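Local coordinates for protein MGS-M5 (Unidentified, PDB 4Q3N) that is a lactate dehydrogenase with a Rossmann-type nucleotide-binding domain that probably interconverts L-lactate and pyruvate using NAD, at residues L31-I36 / G43-L48; H91-N96 / V123-Y128. All blocks are in the same frame, centred on the assembly; numbering follows the deposited sequence.

Overall arrangement
Both contacts are buried and largely apolar, and both belong to the NAD-binding half of the chain, with nearest atoms about 12 Å apart. They share no secondary-structure element. Contact 1 seats a helix on the strand just before it in the parallel sheet, so leucines of the sheet meet leucine and alanine of the helix. Contact 2 sets helix 89-109 against helix 123-134, with an asparagine among the touching residues. Contact 1 lies farther out, its centre about 21 Å from the centre of the chain and that of contact 2 about 14 Å, yet a second subunit covers helix 38-49; the two segments of contact 2 meet no other chain.

Contact 1: L31-I36 / G43-L48; sequences LVLLDI and GEAMDL
Leu33 pushes its CD1 methyl into the helix between Glu44 and Ala45, the main apolar meeting of strand 30-34 with helix 38-49. Leu33 CD1 lies 3.7 Å from Ala45 N, so it rests on the helix backbone itself, with the CB of Glu44 close beside it. With CG beside the backbone N (chi1 -53°), the branch leads toward the helix, and Leu33 CD1 also comes to 4.1 Å from Leu48 CD1. A second leucine adjoins that methyl: Leu31 CD2 comes to 3.8 Å from Leu48 CD1 in one of the two conformers of Leu31, so this touch is less certain. There the two side chains cross at about a right angle.

The short axes of strand 31-34 and helix 43-48 approach to 9.2 Å at 149°, roughly antiparallel, as expected in a beta-alpha-beta unit whose helix runs back across its strand.

Polar ends turn elsewhere. Glu44 lends only its CB here; its bent chain carries the carboxylate to Lys40 and to Lys227 of the second subunit.

The strand-facing contact is thus aliphatic and held by van der Waals packing, while the carboxylates of Glu44 and Asp47 reach across the subunit interface to that same Lys227.

Contact 2: H91-N96 / V123-Y128; sequences HLLKRN and VDVLAY
Leu93 and Asn96 of helix 89-109 face Val125 and Leu126 at the start of helix 123-134, two successive helices on one face of the Rossmann sheet, joined in the chain through strand 115-118. The CA atoms of Asn96 and Leu126 are 7.7 Å apart, and those of Leu93 and Val125 8.9 Å, so the helices come closer on the Asn96 side.

Leu126 does most of the work. Its CG is anti to the carbonyl carbon (chi1 -68°), and both methyls lie against Asn96. Leu126 CD2 comes to 3.9 Å from Asn96 C, up against the peptide group. Leu126 CD1 sits 4.2 Å from Asn96 CB. The asparagine thus meets the leucine with its backbone and its CB, and its amide is used elsewhere. Asn96 OD1 accepts a hydrogen bond from the backbone N of Val81, in the loop beyond strand 74-77. Asn96 ND2 makes a weak, bent hydrogen bond to Leu92 O, 3.2 Å away and 124° at the hydrogen; the same oxygen takes the regular helical bond from Asn96 N. Both ends of this buried amide are therefore engaged, which should hold its rotation.

A turn earlier on the first helix, Leu93 CD1 meets Val125 CG2, on the neighbour of Leu126, in a looser pair at 4.3 Å, and since Val125 has two conformers this touch is less certain. Leu93 also leans on Pro122, just ahead of the second helix, and Val125 on Leu305 and Asn308 of helix 292-311.

Neighbouring crossover helices packed side by side over a parallel sheet in this way are characteristic of the second half of a Rossmann NAD-binding domain.

Contact 1: L31-I36 / G43-L48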
loop_
_atom_site.group_PDB
_atom_site.type_symbol
_atom_site.label_atom_id
_atom_site.label_comp_id
_atom_site.label_asym_id
_atom_site.label_seq_id
_atom_site.Cartn_x
_atom_site.Cartn_y
_atom_site.Cartn_z
ATOM N N LEU A 31 -1.260 -9.567 16.276
ATOM C CA LEU A 31 -1.566 -10.928 15.877
ATOM C C LEU A 31 -1.165 -11.867 17.016
ATOM O O LEU A 31 -0.055 -11.725 17.543
ATOM C CB LEU A 31 -0.783 -11.244 14.613
ATOM C CG LEU A 31 -0.900 -12.541 13.863
ATOM C CD1 LEU A 31 -2.346 -12.684 13.475
ATOM C CD2 LEU A 31 0.036 -12.520 12.638
ATOM N N VAL A 32 -2.038 -12.802 17.386
ATOM C CA VAL A 32 -1.668 -13.794 18.400
ATOM C C VAL A 32 -1.917 -15.165 17.786
ATOM O O VAL A 32 -2.978 -15.395 17.200
ATOM C CB VAL A 32 -2.459 -13.643 19.688
ATOM C CG1 VAL A 32 -2.033 -14.734 20.699
ATOM C CG2 VAL A 32 -2.274 -12.211 20.318
ATOM N N LEU A 33 -0.929 -16.049 17.887
ATOM C CA LEU A 33 -1.006 -17.380 17.308
ATOM C C LEU A 33 -1.225 -18.407 18.414
ATOM O O LEU A 33 -0.465 -18.431 19.410
ATOM C CB LEU A 33 0.289 -17.720 16.556
ATOM C CG LEU A 33 0.703 -16.655 15.510
ATOM C CD1 LEU A 33 2.011 -17.122 14.878
ATOM C CD2 LEU A 33 -0.372 -16.466 14.401
ATOM N N LEU A 34 -2.256 -19.235 18.258
ATOM C CA LEU A 34 -2.557 -20.301 19.228
ATOM C C LEU A 34 -2.457 -21.656 18.554
ATOM O O LEU A 34 -2.953 -21.838 17.450
ATOM C CB LEU A 34 -3.970 -20.154 19.801
ATOM C CG LEU A 34 -4.160 -19.428 21.127
ATOM C CD1 LEU A 34 -3.551 -18.038 21.028
ATOM C CD2 LEU A 34 -5.674 -19.355 21.483
ATOM N N ASP A 35 -1.856 -22.615 19.222
ATOM C CA ASP A 35 -1.821 -23.957 18.682
ATOM C C ASP A 35 -1.711 -24.912 19.839
ATOM O O ASP A 35 -1.083 -24.587 20.843
ATOM C CB ASP A 35 -0.632 -24.145 17.731
ATOM C CG ASP A 35 -0.773 -25.383 16.873
ATOM O OD1 ASP A 35 -0.438 -26.482 17.352
ATOM O OD2 ASP A 35 -1.219 -25.278 15.730
ATOM N N ILE A 36 -2.303 -26.088 19.718
ATOM C CA ILE A 36 -2.155 -27.077 20.792
ATOM C C ILE A 36 -0.668 -27.408 20.971
ATOM O O ILE A 36 -0.225 -27.779 22.044
ATOM C CB ILE A 36 -2.998 -28.329 20.496
ATOM C CG1 ILE A 36 -2.789 -29.358 21.593
ATOM C CG2 ILE A 36 -2.666 -28.893 19.141
ATOM C CD1 ILE A 36 -3.064 -28.804 23.010
ATOM N N GLY A 43 7.536 -20.973 17.342
ATOM C CA GLY A 43 8.404 -20.968 16.161
ATOM C C GLY A 43 7.806 -20.170 15.029
ATOM O O GLY A 43 8.516 -19.436 14.319
ATOM N N GLU A 44 6.492 -20.284 14.852
ATOM C CA GLU A 44 5.820 -19.561 13.777
ATOM C C GLU A 44 5.858 -18.066 14.080
ATOM O O GLU A 44 6.056 -17.254 13.197
ATOM C CB GLU A 44 4.349 -20.020 13.613
ATOM C CG GLU A 44 4.207 -21.471 13.080
ATOM C CD GLU A 44 4.564 -21.582 11.599
ATOM O OE1 GLU A 44 5.082 -20.574 11.024
ATOM O OE2 GLU A 44 4.384 -22.682 11.007
ATOM N N ALA A 45 5.645 -17.702 15.335
ATOM C CA ALA A 45 5.737 -16.254 15.689
ATOM C C ALA A 45 7.164 -15.720 15.446
ATOM O O ALA A 45 7.322 -14.619 14.928
ATOM C CB ALA A 45 5.328 -16.041 17.157
ATOM N N MET A 46 8.200 -16.488 15.817
ATOM C CA MET A 46 9.584 -16.060 15.502
ATOM C C MET A 46 9.719 -15.804 14.003
ATOM O O MET A 46 10.197 -14.740 13.574
ATOM C CB MET A 46 10.611 -17.090 15.912
ATOM C CG MET A 46 10.679 -17.344 17.394
ATOM S SD MET A 46 11.665 -18.807 17.701
ATOM C CE MET A 46 11.511 -18.898 19.507
ATOM N N ASP A 47 9.268 -16.757 13.197
ATOM C CA ASP A 47 9.538 -16.721 11.754
ATOM C C ASP A 47 8.812 -15.509 11.144
ATOM O O ASP A 47 9.360 -14.837 10.257
ATOM C CB ASP A 47 9.086 -18.045 11.085
ATOM C CG ASP A 47 9.803 -18.347 9.764
ATOM O OD1 ASP A 47 10.853 -17.723 9.445
ATOM O OD2 ASP A 47 9.314 -19.268 9.041
ATOM N N LEU A 48 7.590 -15.234 11.619
ATOM C CA LEU A 48 6.869 -14.022 11.144
ATOM C C LEU A 48 7.579 -12.768 11.613
ATOM O O LEU A 48 7.770 -11.862 10.819
ATOM C CB LEU A 48 5.436 -13.986 11.635
ATOM C CG LEU A 48 4.432 -14.991 11.052
ATOM C CD1 LEU A 48 3.043 -14.704 11.702
ATOM C CD2 LEU A 48 4.338 -14.868 9.531
#

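Contact 2: H91-N96 / V123-Y128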
loop_
_atom_site.group_PDB
_atom_site.type_symbol
_atom_site.label_atom_id
_atom_site.label_comp_id
_atom_site.label_asym_id
_atom_site.label_seq_id
_atom_site.Cartn_x
_atom_site.Cartn_y
_atom_site.Cartn_z
ATOM N N HIS A 91 -18.375 -39.994 11.284
ATOM C CA HIS A 91 -17.501 -40.052 12.443
ATOM C C HIS A 91 -16.555 -38.861 12.473
ATOM O O HIS A 91 -16.447 -38.161 13.478
ATOM C CB HIS A 91 -16.703 -41.363 12.465
ATOM C CG HIS A 91 -15.979 -41.585 13.750
ATOM N ND1 HIS A 91 -14.772 -40.982 14.037
ATOM C CD2 HIS A 91 -16.317 -42.297 14.851
ATOM C CE1 HIS A 91 -14.386 -41.331 15.248
ATOM N NE2 HIS A 91 -15.301 -42.134 15.762
ATOM N N LEU A 92 -15.880 -38.615 11.356
ATOM C CA LEU A 92 -14.918 -37.540 11.271
ATOM C C LEU A 92 -15.564 -36.171 11.423
ATOM O O LEU A 92 -15.001 -35.260 12.047
ATOM C CB LEU A 92 -14.177 -37.588 9.941
ATOM C CG LEU A 92 -13.396 -36.319 9.634
ATOM C CD1 LEU A 92 -12.166 -36.160 10.543
ATOM C CD2 LEU A 92 -13.023 -36.264 8.178
ATOM N N LEU A 93 -16.725 -36.034 10.809
ATOM C CA LEU A 93 -17.539 -34.833 10.923
ATOM C C LEU A 93 -17.779 -34.537 12.382
ATOM O O LEU A 93 -17.607 -33.417 12.835
ATOM C CB LEU A 93 -18.867 -35.029 10.223
ATOM C CG LEU A 93 -19.598 -33.848 9.636
ATOM C CD1 LEU A 93 -18.671 -33.140 8.719
ATOM C CD2 LEU A 93 -20.808 -34.392 8.867
ATOM N N LYS A 94 -18.182 -35.567 13.119
ATOM C CA LYS A 94 -18.373 -35.431 14.557
ATOM C C LYS A 94 -17.091 -35.136 15.339
ATOM O O LYS A 94 -17.141 -34.376 16.295
ATOM C CB LYS A 94 -19.037 -36.687 15.124
ATOM C CG LYS A 94 -20.531 -36.735 14.899
ATOM C CD LYS A 94 -21.035 -38.178 15.112
ATOM C CE LYS A 94 -22.541 -38.261 15.299
ATOM N NZ LYS A 94 -22.961 -37.918 16.690
ATOM N N ARG A 95 -15.962 -35.742 14.969
ATOM C CA ARG A 95 -14.702 -35.407 15.630
ATOM C C ARG A 95 -14.358 -33.923 15.389
ATOM O O ARG A 95 -13.932 -33.244 16.316
ATOM C CB ARG A 95 -13.549 -36.274 15.148
ATOM C CG ARG A 95 -13.371 -37.558 15.858
ATOM C CD ARG A 95 -12.415 -38.429 15.065
ATOM N NE ARG A 95 -11.046 -37.940 15.139
ATOM C CZ ARG A 95 -10.207 -37.866 14.117
ATOM N NH1 ARG A 95 -10.585 -38.231 12.904
ATOM N NH2 ARG A 95 -8.976 -37.430 14.321
ATOM N N ASN A 96 -14.530 -33.425 14.167
ATOM C CA ASN A 96 -14.296 -31.987 13.924
ATOM C C ASN A 96 -15.280 -31.068 14.665
ATOM O O ASN A 96 -14.898 -30.025 15.196
ATOM C CB ASN A 96 -14.316 -31.672 12.418
ATOM C CG ASN A 96 -13.016 -32.073 11.730
ATOM O OD1 ASN A 96 -11.952 -31.511 12.007
ATOM N ND2 ASN A 96 -13.091 -33.059 10.846
ATOM N N VAL A 123 -16.600 -26.079 6.273
ATOM C CA VAL A 123 -16.712 -24.788 6.897
ATOM C C VAL A 123 -18.178 -24.391 7.192
ATOM O O VAL A 123 -18.458 -23.766 8.203
ATOM C CB VAL A 123 -16.005 -23.713 6.015
ATOM C CG1 VAL A 123 -16.675 -23.606 4.617
ATOM C CG2 VAL A 123 -16.005 -22.322 6.719
ATOM N N ASP A 124 -19.123 -24.773 6.337
ATOM C CA ASP A 124 -20.508 -24.347 6.576
ATOM C C ASP A 124 -21.053 -25.032 7.807
ATOM O O ASP A 124 -21.687 -24.392 8.638
ATOM C CB ASP A 124 -21.399 -24.626 5.357
ATOM C CG ASP A 124 -20.875 -23.924 4.105
ATOM O OD1 ASP A 124 -20.809 -22.674 4.113
ATOM O OD2 ASP A 124 -20.470 -24.623 3.148
ATOM N N VAL A 125 -20.787 -26.332 7.966
ATOM C CA VAL A 125 -21.351 -27.021 9.123
ATOM C C VAL A 125 -20.614 -26.552 10.378
ATOM O O VAL A 125 -21.253 -26.292 11.392
ATOM C CB VAL A 125 -21.311 -28.579 8.999
ATOM C CG1 VAL A 125 -21.831 -29.050 7.626
ATOM C CG2 VAL A 125 -19.945 -29.125 9.291
ATOM N N LEU A 126 -19.302 -26.343 10.294
ATOM C CA LEU A 126 -18.526 -25.992 11.476
ATOM C C LEU A 126 -18.789 -24.553 11.917
ATOM O O LEU A 126 -18.735 -24.253 13.113
ATOM C CB LEU A 126 -17.024 -26.233 11.224
ATOM C CG LEU A 126 -16.672 -27.731 11.091
ATOM C CD1 LEU A 126 -15.179 -27.882 10.878
ATOM C CD2 LEU A 126 -17.186 -28.608 12.292
ATOM N N ALA A 127 -19.147 -23.692 10.972
ATOM C CA ALA A 127 -19.584 -22.336 11.335
ATOM C C ALA A 127 -20.890 -22.373 12.123
ATOM O O ALA A 127 -21.080 -21.632 13.127
ATOM C CB ALA A 127 -19.729 -21.441 10.055
ATOM N N TYR A 128 -21.797 -23.240 11.719
ATOM C CA TYR A 128 -23.043 -23.401 12.473
ATOM C C TYR A 128 -22.716 -23.913 13.886
ATOM O O TYR A 128 -23.297 -23.465 14.901
ATOM C CB TYR A 128 -23.999 -24.376 11.740
ATOM C CG TYR A 128 -25.378 -24.519 12.362
ATOM C CD1 TYR A 128 -25.604 -25.413 13.394
ATOM C CD2 TYR A 128 -26.451 -23.761 11.899
ATOM C CE1 TYR A 128 -26.862 -25.545 13.978
ATOM C CE2 TYR A 128 -27.705 -23.890 12.453
ATOM C CZ TYR A 128 -27.903 -24.783 13.499
ATOM O OH TYR A 128 -29.150 -24.910 14.050
#